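Local structure of lovastatin nonaketide synthase, polyketide synthase component (Aspergillus terreus, 7CPX) at residues Gln315-His320 with Ala354-Gly359; Ser1374-Val1379 with Leu1409-Thr1414; Val1859-Gln1864 with Ala2154-Tyr2159; His1990-Ser1995 with Leu2010-Arg2015. The protein builds dihydromonacolin L, the nonaketide precursor of lovastatin, from nine malonyl-CoA units with NADPH and S-adenosylmethionine, working as a homodimer with the partner protein LovC. The protein carries 2 engineered substitutions. All coordinates share one frame; numbering follows the deposited sequence.

Interaction 1: residues Gln315-His320 with Ala354-Gly359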
loop_
_atom_site.group_PDB
_atom_site.type_symbol
_atom_site.label_atom_id
_atom_site.label_comp_id
_atom_site.label_asym_id
_atom_site.label_seq_id
_atom_site.Cartn_x
_atom_site.Cartn_y
_atom_site.Cartn_z
ATOM N N GLN A 315 -19.498 -39.834 -40.090
ATOM C CA GLN A 315 -19.695 -38.812 -41.109
ATOM C C GLN A 315 -19.410 -37.413 -40.588
ATOM O O GLN A 315 -19.140 -36.510 -41.387
ATOM C CB GLN A 315 -21.124 -38.879 -41.647
ATOM C CG GLN A 315 -21.517 -40.247 -42.185
ATOM C CD GLN A 315 -21.953 -41.203 -41.091
ATOM O OE1 GLN A 315 -22.840 -40.893 -40.297
ATOM N NE2 GLN A 315 -21.318 -42.367 -41.034
ATOM N N PHE A 316 -19.465 -37.216 -39.275
ATOM C CA PHE A 316 -19.129 -35.950 -38.648
ATOM C C PHE A 316 -18.086 -36.200 -37.572
ATOM O O PHE A 316 -18.042 -37.273 -36.965
ATOM C CB PHE A 316 -20.369 -35.277 -38.047
ATOM C CG PHE A 316 -20.075 -33.995 -37.323
ATOM C CD1 PHE A 316 -19.500 -32.925 -37.982
ATOM C CD2 PHE A 316 -20.387 -33.857 -35.985
ATOM C CE1 PHE A 316 -19.233 -31.744 -37.318
ATOM C CE2 PHE A 316 -20.125 -32.682 -35.313
ATOM C CZ PHE A 316 -19.546 -31.622 -35.979
ATOM N N PHE A 317 -17.233 -35.204 -37.347
ATOM C CA PHE A 317 -16.138 -35.330 -36.386
ATOM C C PHE A 317 -16.020 -34.010 -35.634
ATOM O O PHE A 317 -15.450 -33.046 -36.150
ATOM C CB PHE A 317 -14.835 -35.685 -37.086
ATOM C CG PHE A 317 -13.750 -36.133 -36.152
ATOM C CD1 PHE A 317 -13.016 -35.215 -35.428
ATOM C CD2 PHE A 317 -13.463 -37.475 -36.004
ATOM C CE1 PHE A 317 -12.020 -35.628 -34.570
ATOM C CE2 PHE A 317 -12.472 -37.896 -35.146
ATOM C CZ PHE A 317 -11.747 -36.973 -34.429
ATOM N N GLU A 318 -16.554 -33.972 -34.417
ATOM C CA GLU A 318 -16.391 -32.789 -33.587
ATOM C C GLU A 318 -14.947 -32.723 -33.122
ATOM O O GLU A 318 -14.578 -33.314 -32.102
ATOM C CB GLU A 318 -17.356 -32.809 -32.402
ATOM C CG GLU A 318 -17.679 -31.428 -31.851
ATOM C CD GLU A 318 -16.517 -30.793 -31.110
ATOM O OE1 GLU A 318 -15.623 -31.530 -30.649
ATOM O OE2 GLU A 318 -16.506 -29.552 -30.975
ATOM N N ALA A 319 -14.123 -32.015 -33.881
ATOM C CA ALA A 319 -12.707 -31.923 -33.588
ATOM C C ALA A 319 -12.458 -31.008 -32.398
ATOM O O ALA A 319 -13.277 -30.151 -32.052
ATOM C CB ALA A 319 -11.947 -31.412 -34.810
ATOM N N HIS A 320 -11.308 -31.213 -31.759
ATOM C CA HIS A 320 -10.857 -30.279 -30.738
ATOM C C HIS A 320 -10.891 -28.854 -31.270
ATOM O O HIS A 320 -11.425 -27.951 -30.616
ATOM C CB HIS A 320 -9.450 -30.660 -30.282
ATOM C CG HIS A 320 -9.034 -30.018 -28.997
ATOM N ND1 HIS A 320 -9.930 -29.716 -27.993
ATOM C CD2 HIS A 320 -7.818 -29.635 -28.542
ATOM C CE1 HIS A 320 -9.285 -29.166 -26.982
ATOM N NE2 HIS A 320 -8.002 -29.104 -27.289
ATOM N N ALA A 354 -18.142 -38.571 -50.499
ATOM C CA ALA A 354 -18.431 -37.487 -49.576
ATOM C C ALA A 354 -17.291 -37.333 -48.571
ATOM O O ALA A 354 -16.704 -38.331 -48.139
ATOM C CB ALA A 354 -19.744 -37.744 -48.839
ATOM N N PRO A 355 -16.955 -36.108 -48.179
ATOM C CA PRO A 355 -15.887 -35.913 -47.198
ATOM C C PRO A 355 -16.367 -36.177 -45.779
ATOM O O PRO A 355 -17.564 -36.213 -45.489
ATOM C CB PRO A 355 -15.508 -34.441 -47.384
ATOM C CG PRO A 355 -16.784 -33.800 -47.792
ATOM C CD PRO A 355 -17.526 -34.823 -48.621
ATOM N N LEU A 356 -15.397 -36.364 -44.891
ATOM C CA LEU A 356 -15.665 -36.534 -43.468
ATOM C C LEU A 356 -15.718 -35.150 -42.834
ATOM O O LEU A 356 -14.679 -34.519 -42.615
ATOM C CB LEU A 356 -14.597 -37.410 -42.819
ATOM C CG LEU A 356 -14.761 -37.712 -41.327
ATOM C CD1 LEU A 356 -13.994 -38.965 -40.959
ATOM C CD2 LEU A 356 -14.292 -36.548 -40.471
ATOM N N PHE A 357 -16.927 -34.677 -42.547
ATOM C CA PHE A 357 -17.100 -33.337 -42.006
ATOM C C PHE A 357 -16.461 -33.231 -40.628
ATOM O O PHE A 357 -16.654 -34.101 -39.772
ATOM C CB PHE A 357 -18.583 -32.987 -41.927
ATOM C CG PHE A 357 -19.223 -32.764 -43.266
ATOM C CD1 PHE A 357 -19.758 -33.820 -43.978
ATOM C CD2 PHE A 357 -19.290 -31.495 -43.810
ATOM C CE1 PHE A 357 -20.347 -33.616 -45.209
ATOM C CE2 PHE A 357 -19.877 -31.283 -45.040
ATOM C CZ PHE A 357 -20.408 -32.345 -45.742
ATOM N N VAL A 358 -15.703 -32.160 -40.415
ATOM C CA VAL A 358 -15.039 -31.894 -39.146
ATOM C C VAL A 358 -15.451 -30.503 -38.691
ATOM O O VAL A 358 -15.248 -29.523 -39.418
ATOM C CB VAL A 358 -13.511 -31.998 -39.267
ATOM C CG1 VAL A 358 -12.875 -32.015 -37.894
ATOM C CG2 VAL A 358 -13.117 -33.238 -40.051
ATOM N N GLY A 359 -16.021 -30.413 -37.493
ATOM C CA GLY A 359 -16.451 -29.133 -36.971
ATOM C C GLY A 359 -16.424 -29.068 -35.461
ATOM O O GLY A 359 -17.045 -29.893 -34.787
#

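Interaction 2: residues Ser1374-Val1379 with Leu1409-Thr1414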
loop_
_atom_site.group_PDB
_atom_site.type_symbol
_atom_site.label_atom_id
_atom_site.label_comp_id
_atom_site.label_asym_id
_atom_site.label_seq_id
_atom_site.Cartn_x
_atom_site.Cartn_y
_atom_site.Cartn_z
ATOM N N SER A 1374 69.826 11.815 18.105
ATOM C CA SER A 1374 71.067 11.796 17.341
ATOM C C SER A 1374 71.987 10.661 17.777
ATOM O O SER A 1374 73.021 10.451 17.141
ATOM C CB SER A 1374 71.848 13.122 17.427
ATOM O OG SER A 1374 71.010 14.228 17.142
ATOM N N TYR A 1375 71.655 9.920 18.833
ATOM C CA TYR A 1375 72.459 8.785 19.260
ATOM C C TYR A 1375 71.627 7.614 19.755
ATOM O O TYR A 1375 72.207 6.614 20.190
ATOM C CB TYR A 1375 73.434 9.208 20.372
ATOM C CG TYR A 1375 73.035 10.476 21.091
ATOM C CD1 TYR A 1375 71.930 10.500 21.924
ATOM C CD2 TYR A 1375 73.766 11.645 20.941
ATOM C CE1 TYR A 1375 71.562 11.651 22.589
ATOM C CE2 TYR A 1375 73.406 12.803 21.600
ATOM C CZ TYR A 1375 72.303 12.802 22.424
ATOM O OH TYR A 1375 71.943 13.955 23.082
ATOM N N HIS A 1376 70.303 7.696 19.703
ATOM C CA HIS A 1376 69.465 6.682 20.323
ATOM C C HIS A 1376 69.629 5.328 19.641
ATOM O O HIS A 1376 70.124 4.386 20.268
ATOM C CB HIS A 1376 67.997 7.110 20.305
ATOM C CG HIS A 1376 67.046 6.008 20.652
ATOM N ND1 HIS A 1376 67.043 5.393 21.885
ATOM C CD2 HIS A 1376 66.077 5.403 19.926
ATOM C CE1 HIS A 1376 66.107 4.459 21.906
ATOM N NE2 HIS A 1376 65.506 4.446 20.730
ATOM N N PRO A 1377 69.236 5.180 18.372
ATOM C CA PRO A 1377 69.219 3.828 17.787
ATOM C C PRO A 1377 70.583 3.160 17.750
ATOM O O PRO A 1377 70.692 1.978 18.094
ATOM C CB PRO A 1377 68.663 4.070 16.379
ATOM C CG PRO A 1377 69.036 5.472 16.068
ATOM C CD PRO A 1377 68.933 6.214 17.368
ATOM N N HIS A 1378 71.635 3.889 17.375
ATOM C CA HIS A 1378 72.940 3.265 17.180
ATOM C C HIS A 1378 73.490 2.711 18.491
ATOM O O HIS A 1378 73.755 1.508 18.613
ATOM C CB HIS A 1378 73.913 4.277 16.569
ATOM C CG HIS A 1378 75.294 3.738 16.359
ATOM N ND1 HIS A 1378 75.532 2.448 15.935
ATOM C CD2 HIS A 1378 76.508 4.316 16.508
ATOM C CE1 HIS A 1378 76.835 2.255 15.836
ATOM N NE2 HIS A 1378 77.450 3.373 16.177
ATOM N N VAL A 1379 73.674 3.577 19.489
ATOM C CA VAL A 1379 74.236 3.121 20.752
ATOM C C VAL A 1379 73.253 2.239 21.513
ATOM O O VAL A 1379 73.673 1.380 22.296
ATOM C CB VAL A 1379 74.682 4.328 21.598
ATOM C CG1 VAL A 1379 73.499 4.949 22.317
ATOM C CG2 VAL A 1379 75.772 3.913 22.577
ATOM N N LEU A 1409 67.499 -2.303 14.594
ATOM C CA LEU A 1409 68.381 -2.246 13.431
ATOM C C LEU A 1409 67.724 -1.484 12.287
ATOM O O LEU A 1409 68.379 -0.684 11.607
ATOM C CB LEU A 1409 68.772 -3.657 12.987
ATOM C CG LEU A 1409 69.707 -3.748 11.778
ATOM C CD1 LEU A 1409 71.075 -3.162 12.089
ATOM C CD2 LEU A 1409 69.833 -5.193 11.325
ATOM N N THR A 1410 66.430 -1.713 12.062
ATOM C CA THR A 1410 65.698 -0.881 11.115
ATOM C C THR A 1410 65.696 0.573 11.569
ATOM O O THR A 1410 65.860 1.489 10.754
ATOM C CB THR A 1410 64.267 -1.397 10.958
ATOM O OG1 THR A 1410 64.288 -2.700 10.362
ATOM C CG2 THR A 1410 63.449 -0.454 10.088
ATOM N N GLU A 1411 65.513 0.803 12.871
ATOM C CA GLU A 1411 65.602 2.159 13.399
ATOM C C GLU A 1411 67.001 2.726 13.208
ATOM O O GLU A 1411 67.161 3.917 12.921
ATOM C CB GLU A 1411 65.215 2.176 14.878
ATOM C CG GLU A 1411 63.798 1.704 15.148
ATOM C CD GLU A 1411 63.424 1.798 16.614
ATOM O OE1 GLU A 1411 64.270 2.243 17.417
ATOM O OE2 GLU A 1411 62.283 1.427 16.962
ATOM N N PHE A 1412 68.030 1.893 13.368
ATOM C CA PHE A 1412 69.391 2.358 13.124
ATOM C C PHE A 1412 69.571 2.791 11.675
ATOM O O PHE A 1412 70.192 3.823 11.399
ATOM C CB PHE A 1412 70.391 1.262 13.491
ATOM C CG PHE A 1412 71.760 1.468 12.909
ATOM C CD1 PHE A 1412 72.639 2.378 13.472
ATOM C CD2 PHE A 1412 72.173 0.741 11.806
ATOM C CE1 PHE A 1412 73.901 2.564 12.941
ATOM C CE2 PHE A 1412 73.433 0.922 11.269
ATOM C CZ PHE A 1412 74.298 1.835 11.838
ATOM N N TYR A 1413 69.031 2.012 10.737
ATOM C CA TYR A 1413 69.136 2.378 9.327
ATOM C C TYR A 1413 68.379 3.666 9.029
ATOM O O TYR A 1413 68.870 4.527 8.289
ATOM C CB TYR A 1413 68.606 1.244 8.447
ATOM C CG TYR A 1413 69.385 -0.051 8.534
ATOM C CD1 TYR A 1413 70.722 -0.065 8.907
ATOM C CD2 TYR A 1413 68.778 -1.263 8.232
ATOM C CE1 TYR A 1413 71.430 -1.248 8.981
ATOM C CE2 TYR A 1413 69.478 -2.450 8.304
ATOM C CZ TYR A 1413 70.804 -2.438 8.678
ATOM O OH TYR A 1413 71.503 -3.620 8.750
ATOM N N THR A 1414 67.181 3.819 9.593
ATOM C CA THR A 1414 66.264 4.854 9.131
ATOM C C THR A 1414 66.374 6.169 9.892
ATOM O O THR A 1414 66.108 7.228 9.313
ATOM C CB THR A 1414 64.820 4.350 9.226
ATOM O OG1 THR A 1414 64.524 3.986 10.580
ATOM C CG2 THR A 1414 64.616 3.144 8.320
#

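Interaction 3: residues Val1859-Gln1864 with Ala2154-Tyr2159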
loop_
_atom_site.group_PDB
_atom_site.type_symbol
_atom_site.label_atom_id
_atom_site.label_comp_id
_atom_site.label_asym_id
_atom_site.label_seq_id
_atom_site.Cartn_x
_atom_site.Cartn_y
_atom_site.Cartn_z
ATOM N N VAL A 1859 44.445 38.695 -2.232
ATOM C CA VAL A 1859 43.542 39.713 -2.761
ATOM C C VAL A 1859 44.057 41.069 -2.287
ATOM O O VAL A 1859 44.182 41.286 -1.073
ATOM C CB VAL A 1859 42.092 39.471 -2.314
ATOM C CG1 VAL A 1859 41.195 40.596 -2.802
ATOM C CG2 VAL A 1859 41.597 38.136 -2.838
ATOM N N PRO A 1860 44.365 42.005 -3.186
ATOM C CA PRO A 1860 45.031 43.246 -2.777
ATOM C C PRO A 1860 44.118 44.296 -2.163
ATOM O O PRO A 1860 44.588 45.401 -1.881
ATOM C CB PRO A 1860 45.619 43.753 -4.103
ATOM C CG PRO A 1860 44.646 43.296 -5.122
ATOM C CD PRO A 1860 44.126 41.967 -4.641
ATOM N N GLU A 1861 42.841 43.996 -1.942
ATOM C CA GLU A 1861 41.901 44.986 -1.418
ATOM C C GLU A 1861 42.012 45.017 0.101
ATOM O O GLU A 1861 41.412 44.195 0.798
ATOM C CB GLU A 1861 40.479 44.664 -1.862
ATOM C CG GLU A 1861 39.417 45.502 -1.168
ATOM C CD GLU A 1861 39.734 46.984 -1.196
ATOM O OE1 GLU A 1861 40.268 47.461 -2.220
ATOM O OE2 GLU A 1861 39.458 47.670 -0.191
ATOM N N SER A 1862 42.786 45.970 0.617
ATOM C CA SER A 1862 42.903 46.195 2.054
ATOM C C SER A 1862 42.946 47.687 2.351
ATOM O O SER A 1862 43.538 48.124 3.344
ATOM C CB SER A 1862 44.138 45.497 2.623
ATOM O OG SER A 1862 44.261 45.738 4.015
ATOM N N VAL A 1863 42.317 48.492 1.492
ATOM C CA VAL A 1863 42.268 49.941 1.647
ATOM C C VAL A 1863 40.865 50.413 2.015
ATOM O O VAL A 1863 40.679 51.129 3.004
ATOM C CB VAL A 1863 42.778 50.665 0.378
ATOM C CG1 VAL A 1863 44.273 50.445 0.216
ATOM C CG2 VAL A 1863 42.031 50.205 -0.873
ATOM N N GLN A 1864 39.860 50.022 1.228
ATOM C CA GLN A 1864 38.483 50.250 1.651
ATOM C C GLN A 1864 38.145 49.373 2.848
ATOM O O GLN A 1864 37.444 49.808 3.769
ATOM C CB GLN A 1864 37.520 49.990 0.493
ATOM C CG GLN A 1864 37.791 50.849 -0.732
ATOM C CD GLN A 1864 36.728 50.698 -1.802
ATOM O OE1 GLN A 1864 37.033 50.415 -2.961
ATOM N NE2 GLN A 1864 35.470 50.895 -1.421
ATOM N N ALA A 2154 39.807 42.733 -7.192
ATOM C CA ALA A 2154 39.389 43.940 -6.501
ATOM C C ALA A 2154 38.324 44.675 -7.303
ATOM O O ALA A 2154 38.354 44.706 -8.536
ATOM C CB ALA A 2154 40.583 44.864 -6.256
ATOM N N ALA A 2155 37.375 45.274 -6.582
ATOM C CA ALA A 2155 36.287 46.003 -7.218
ATOM C C ALA A 2155 36.710 47.374 -7.727
ATOM O O ALA A 2155 35.990 47.966 -8.538
ATOM C CB ALA A 2155 35.123 46.166 -6.239
ATOM N N ASP A 2156 37.853 47.890 -7.274
ATOM C CA ASP A 2156 38.308 49.228 -7.629
ATOM C C ASP A 2156 39.387 49.207 -8.705
ATOM O O ASP A 2156 40.252 50.088 -8.735
ATOM C CB ASP A 2156 38.820 49.955 -6.385
ATOM C CG ASP A 2156 39.980 49.235 -5.724
ATOM O OD1 ASP A 2156 40.349 48.138 -6.195
ATOM O OD2 ASP A 2156 40.523 49.765 -4.732
ATOM N N LYS A 2157 39.354 48.216 -9.592
ATOM C CA LYS A 2157 40.350 48.091 -10.644
ATOM C C LYS A 2157 39.703 47.533 -11.900
ATOM O O LYS A 2157 38.767 46.733 -11.836
ATOM C CB LYS A 2157 41.512 47.190 -10.211
ATOM C CG LYS A 2157 42.474 47.852 -9.241
ATOM C CD LYS A 2157 43.380 46.835 -8.573
ATOM C CE LYS A 2157 44.456 47.513 -7.742
ATOM N NZ LYS A 2157 45.263 46.537 -6.961
ATOM N N THR A 2158 40.218 47.967 -13.046
ATOM C CA THR A 2158 39.788 47.448 -14.335
ATOM C C THR A 2158 40.691 46.302 -14.751
ATOM O O THR A 2158 41.917 46.397 -14.663
ATOM C CB THR A 2158 39.819 48.534 -15.410
ATOM O OG1 THR A 2158 40.701 49.589 -15.008
ATOM C CG2 THR A 2158 38.432 49.087 -15.652
ATOM N N TYR A 2159 40.082 45.215 -15.203
ATOM C CA TYR A 2159 40.815 44.047 -15.666
ATOM C C TYR A 2159 40.672 43.962 -17.178
ATOM O O TYR A 2159 39.556 43.874 -17.699
ATOM C CB TYR A 2159 40.310 42.789 -14.968
ATOM C CG TYR A 2159 40.525 42.862 -13.474
ATOM C CD1 TYR A 2159 41.769 42.606 -12.923
ATOM C CD2 TYR A 2159 39.494 43.217 -12.622
ATOM C CE1 TYR A 2159 41.978 42.683 -11.564
ATOM C CE2 TYR A 2159 39.694 43.298 -11.259
ATOM C CZ TYR A 2159 40.939 43.031 -10.736
ATOM O OH TYR A 2159 41.145 43.107 -9.377
#

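Interaction 4: residues His1990-Ser1995 with Leu2010-Arg2015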
loop_
_atom_site.group_PDB
_atom_site.type_symbol
_atom_site.label_atom_id
_atom_site.label_comp_id
_atom_site.label_asym_id
_atom_site.label_seq_id
_atom_site.Cartn_x
_atom_site.Cartn_y
_atom_site.Cartn_z
ATOM N N HIS A 1990 12.531 36.976 30.045
ATOM C CA HIS A 1990 12.166 35.741 30.718
ATOM C C HIS A 1990 12.959 34.595 30.109
ATOM O O HIS A 1990 13.212 34.580 28.901
ATOM C CB HIS A 1990 10.666 35.463 30.594
ATOM C CG HIS A 1990 9.802 36.549 31.152
ATOM N ND1 HIS A 1990 9.515 36.655 32.495
ATOM C CD2 HIS A 1990 9.158 37.575 30.547
ATOM C CE1 HIS A 1990 8.734 37.702 32.695
ATOM N NE2 HIS A 1990 8.501 38.276 31.529
ATOM N N LEU A 1991 13.367 33.651 30.950
ATOM C CA LEU A 1991 14.138 32.493 30.521
ATOM C C LEU A 1991 13.289 31.241 30.663
ATOM O O LEU A 1991 12.685 31.010 31.717
ATOM C CB LEU A 1991 15.419 32.347 31.342
ATOM C CG LEU A 1991 16.380 33.534 31.353
ATOM C CD1 LEU A 1991 17.656 33.155 32.080
ATOM C CD2 LEU A 1991 16.686 34.003 29.942
ATOM N N ALA A 1992 13.245 30.436 29.605
ATOM C CA ALA A 1992 12.572 29.148 29.619
ATOM C C ALA A 1992 13.564 28.080 29.185
ATOM O O ALA A 1992 14.271 28.257 28.188
ATOM C CB ALA A 1992 11.353 29.150 28.697
ATOM N N THR A 1993 13.623 26.986 29.936
ATOM C CA THR A 1993 14.534 25.890 29.645
ATOM C C THR A 1993 13.765 24.579 29.625
ATOM O O THR A 1993 12.893 24.346 30.467
ATOM C CB THR A 1993 15.668 25.810 30.676
ATOM O OG1 THR A 1993 16.567 24.753 30.321
ATOM C CG2 THR A 1993 15.113 25.550 32.068
ATOM N N THR A 1994 14.093 23.728 28.656
ATOM C CA THR A 1994 13.484 22.414 28.521
ATOM C C THR A 1994 14.323 21.316 29.160
ATOM O O THR A 1994 13.978 20.136 29.042
ATOM C CB THR A 1994 13.249 22.093 27.044
ATOM O OG1 THR A 1994 14.501 22.084 26.348
ATOM C CG2 THR A 1994 12.333 23.126 26.418
ATOM N N SER A 1995 15.415 21.675 29.826
ATOM C CA SER A 1995 16.276 20.696 30.474
ATOM C C SER A 1995 15.513 19.929 31.549
ATOM O O SER A 1995 14.877 20.525 32.417
ATOM C CB SER A 1995 17.495 21.385 31.086
ATOM O OG SER A 1995 18.353 20.447 31.710
ATOM N N LEU A 2010 12.361 29.399 33.631
ATOM C CA LEU A 2010 11.042 28.778 33.566
ATOM C C LEU A 2010 11.222 27.375 33.004
ATOM O O LEU A 2010 11.290 27.181 31.788
ATOM C CB LEU A 2010 10.094 29.610 32.710
ATOM C CG LEU A 2010 8.702 29.017 32.479
ATOM C CD1 LEU A 2010 8.007 28.722 33.798
ATOM C CD2 LEU A 2010 7.861 29.957 31.635
ATOM N N THR A 2011 11.295 26.385 33.893
ATOM C CA THR A 2011 11.643 25.019 33.508
ATOM C C THR A 2011 10.462 24.392 32.775
ATOM O O THR A 2011 9.664 23.635 33.333
ATOM C CB THR A 2011 12.035 24.197 34.729
ATOM O OG1 THR A 2011 10.990 24.261 35.708
ATOM C CG2 THR A 2011 13.331 24.722 35.334
ATOM N N LEU A 2012 10.353 24.719 31.490
ATOM C CA LEU A 2012 9.362 24.100 30.630
ATOM C C LEU A 2012 9.815 22.693 30.256
ATOM O O LEU A 2012 10.831 22.184 30.739
ATOM C CB LEU A 2012 9.135 24.946 29.380
ATOM C CG LEU A 2012 8.639 26.375 29.597
ATOM C CD1 LEU A 2012 8.496 27.082 28.263
ATOM C CD2 LEU A 2012 7.319 26.382 30.346
ATOM N N HIS A 2013 9.049 22.053 29.380
ATOM C CA HIS A 2013 9.378 20.726 28.887
ATOM C C HIS A 2013 8.936 20.619 27.439
ATOM O O HIS A 2013 7.892 21.159 27.060
ATOM C CB HIS A 2013 8.702 19.633 29.720
ATOM C CG HIS A 2013 9.281 18.269 29.516
ATOM N ND1 HIS A 2013 9.137 17.566 28.340
ATOM C CD2 HIS A 2013 10.005 17.476 30.341
ATOM C CE1 HIS A 2013 9.749 16.400 28.447
ATOM N NE2 HIS A 2013 10.284 16.321 29.653
ATOM N N ALA A 2014 9.729 19.923 26.633
ATOM C CA ALA A 2014 9.332 19.674 25.260
ATOM C C ALA A 2014 8.042 18.866 25.239
ATOM O O ALA A 2014 7.752 18.092 26.157
ATOM C CB ALA A 2014 10.436 18.936 24.506
ATOM N N ARG A 2015 7.252 19.067 24.188
ATOM C CA ARG A 2015 5.949 18.431 24.024
ATOM C C ARG A 2015 4.932 18.913 25.053
ATOM O O ARG A 2015 3.919 18.246 25.281
ATOM C CB ARG A 2015 6.065 16.904 24.079
ATOM C CG ARG A 2015 6.731 16.297 22.859
ATOM C CD ARG A 2015 7.503 15.040 23.212
ATOM N NE ARG A 2015 8.859 15.339 23.657
ATOM C CZ ARG A 2015 9.885 15.541 22.842
ATOM N NH1 ARG A 2015 9.743 15.502 21.526
ATOM N NH2 ARG A 2015 11.085 15.791 23.359
#

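Interaction 1: residues Gln315-His320 with Ala354-Gly359
Phe316 and Phe317 project to opposite faces of the sheet where strand 316-318 pairs, parallel, with Phe357 and Val358 of strand 356-358, the short axes 4.6 Å apart. Gly359, without a side chain, lies beside the outer end of the Phe316 ring, which meets the Gly359 peptide obliquely, CZ 3.3 Å from Gly359 O and CE1 beside Gly359 N. With CG anti to the backbone N (chi1 177°), the Phe316 ring is carried forward along its strand, and CD1 also meets Phe357 CB. On the other face, Leu356 CD2 sits 3.5 Å from Phe317 CB, while Val358 CG1 fills the corner between Phe317 O, Phe317 CD1 (4.0 Å) and Ala319 CB. The Phe317 and Val358 side chains lie side by side, and Ala319 CB reaches the edge of the Phe317 ring in its plane. Phe357 N donates to Gln315 O and Gly359 N to Phe317 O (3.0 Å); the Phe317 N bond to Phe357 O is weak. Ile335 and Phe339 of helix 327-339 cover the Phe317 and Leu356 face. The first strand runs on into His320, a predicted ketosynthase active-site residue close to Cys181 and His367; both strands and that helix form a beta-alpha-beta crossover of the thiolase fold.

Interaction 2: residues Ser1374-Val1379 with Leu1409-Thr1414
Pro1377 in the first turn of helix 1376-1386 abuts helix 1409-1415 at Phe1412, where the two CA atoms are 4.9 Å apart. The compact proline ring fits between the backbones, consistent with so close an approach: Pro1377 CB rests 3.7 Å from Phe1412 CA, and CG faces Glu1411 O. No hydrogen bond crosses the interface, and its middle is apolar. On one flank of the proline, His1378 and Phe1412 run side by side, pointing the same way. Both have CG anti to the backbone N (chi1 179° and 163°), which brings the rings alongside one another, with His1378 ND1 3.4 Å from Phe1412 CE1. Their planes are 37° apart and their centroids 5.3 Å, an oblique pairing. The other nitrogen of this histidine, NE2, is bonded to Arg1556 O, which would help fix the rotation of the imidazole. On the other flank His1376 and Glu1411 approach from their own helices, but NE2 and OE1 stay 4.2 Å apart, so any attraction would be long and would depend on the charge of the histidine. Phe1412 also meets the ring of Phe1419, in the loop between helices 1409-1415 and 1420-1436. Behind the first helix, Val1379 turns to Ile1366 and Leu1369 of helix 1361-1370, placing helix 1376-1386 between that helix and helix 1409-1415.

Interaction 3: residues Val1859-Gln1864 with Ala2154-Tyr2159
Glu1861, which faces Asp2156 across the contact, holds its own loop together through OE2. Gln1864 N gives Glu1861 OE2 a weak bond of 2.8 Å. Val1863 N lies 3.4 Å from Glu1861 OE2, also a weak bond, and Gln1865 N donates to this oxygen as well. The chain gets there by folding back at chi2 (49°), so the carboxylate covers the amides of the turn and OE1 is left facing the ketoreductase segment. Glu1861 OE1 lies 3.4 Å from Asp2156 OD2, two acceptors with no bond between them, their carboxylate planes 75° apart. Gln1864 runs past Asp2156 in the opposite direction and brings OE1 to 3.9 Å from Asp2156 CB. Nearer Ala2154 the contact is apolar: Glu1861 CB lies 4.4 Å from Ala2154 CB, with Pro1860 CG also near it. The extended Lys2157 chain passes across the proline, with NZ 3.8 Å from Pro1860 CG, and forms its salt bridge with Asp2287. Within the second segment, Tyr2159 OH accepts a bond from Ala2154 N (2.6 Å), tying the start of the loop to strand 2158-2162. Arg2378 of helix 2363-2385 borders the proline as well. The two carboxylates would probably repel unless solvent screens them or one is protonated. With no hydrogen bond crossing, the cohesion of this surface contact appears to come from the packing of Pro1860, Ala2154 and Lys2157.

Interaction 4: residues His1990-Ser1995 with Leu2010-Arg2015
Thr1993 N donates to Leu2010 O (3.0 Å), and Leu2010 N to Leu1991 O, a bond whose modelled length of 2.5 Å is doubtful; together they set Ala1992 beside Leu2010 in a parallel pair. The Thr1993 donor comes from well above the plane of the Leu2010 carbonyl, away from its lone pairs. The same oxygen takes a weak bond from Leu2012 N, which closes an inverse gamma turn centred on Thr2011, consistent with the second chain leaving regular strand form. Thr1994 CA points a C-H at Leu2012 O (3.5 Å). Side chains pack on both faces. On one, Ala1992 CB has Leu2012 CD1 at 3.6 Å and Leu2010 CB at 4.2 Å, and Leu2012 runs on to helices 2018-2024 and 2041-2051. On the other, Thr1993 and Thr2011 stand alongside each other, their CG2 methyls 3.8 Å apart; chi1 of -178° sends Thr1993 OG1 forward, where Ser1995 N gives it a weak bond. Beyond the turn, Thr1994 CG2 approaches Ala2014 N. His2013 ND1 donates to a lone pair of Ala2014 O (2.6 Å), with the oxygen in the ring plane, while NE2 is bonded to His1100 O of the second subunit; Arg2015 forms a salt bridge with Glu1021 of that subunit. Two carbonyl oxygens, one at each nitrogen, would favour a doubly protonated His2013. Packing of mainly aliphatic side chains on one face thus gives way to a polar end, where a probably cationic His2013 and Arg2015 meet the second subunit, Arg2015 at its dehydratase domain.

Overall arrangement
The four contacts come in different parts of a long multidomain chain, and none touches another. Interaction 1 belongs to the mixed sheet of the ketosynthase and lies across the chain's centre from the rest, about 95 to 108 Å away between centres. Interaction 2, a helix pair, follows it in sequence, and is about 55 Å from interaction 3 and 63 Å from interaction 4, again between centres. Interaction 3 joins a loop before strand 1869-1883 to the start of the ketoreductase sheet, 290 residues on; interaction 4, an edge of a separate parallel five-stranded sheet, falls within that span, about 50 Å away. Interaction 3 thus brings sequence-distant parts together, while the others organise local folds, with interaction 4 also meeting the second subunit.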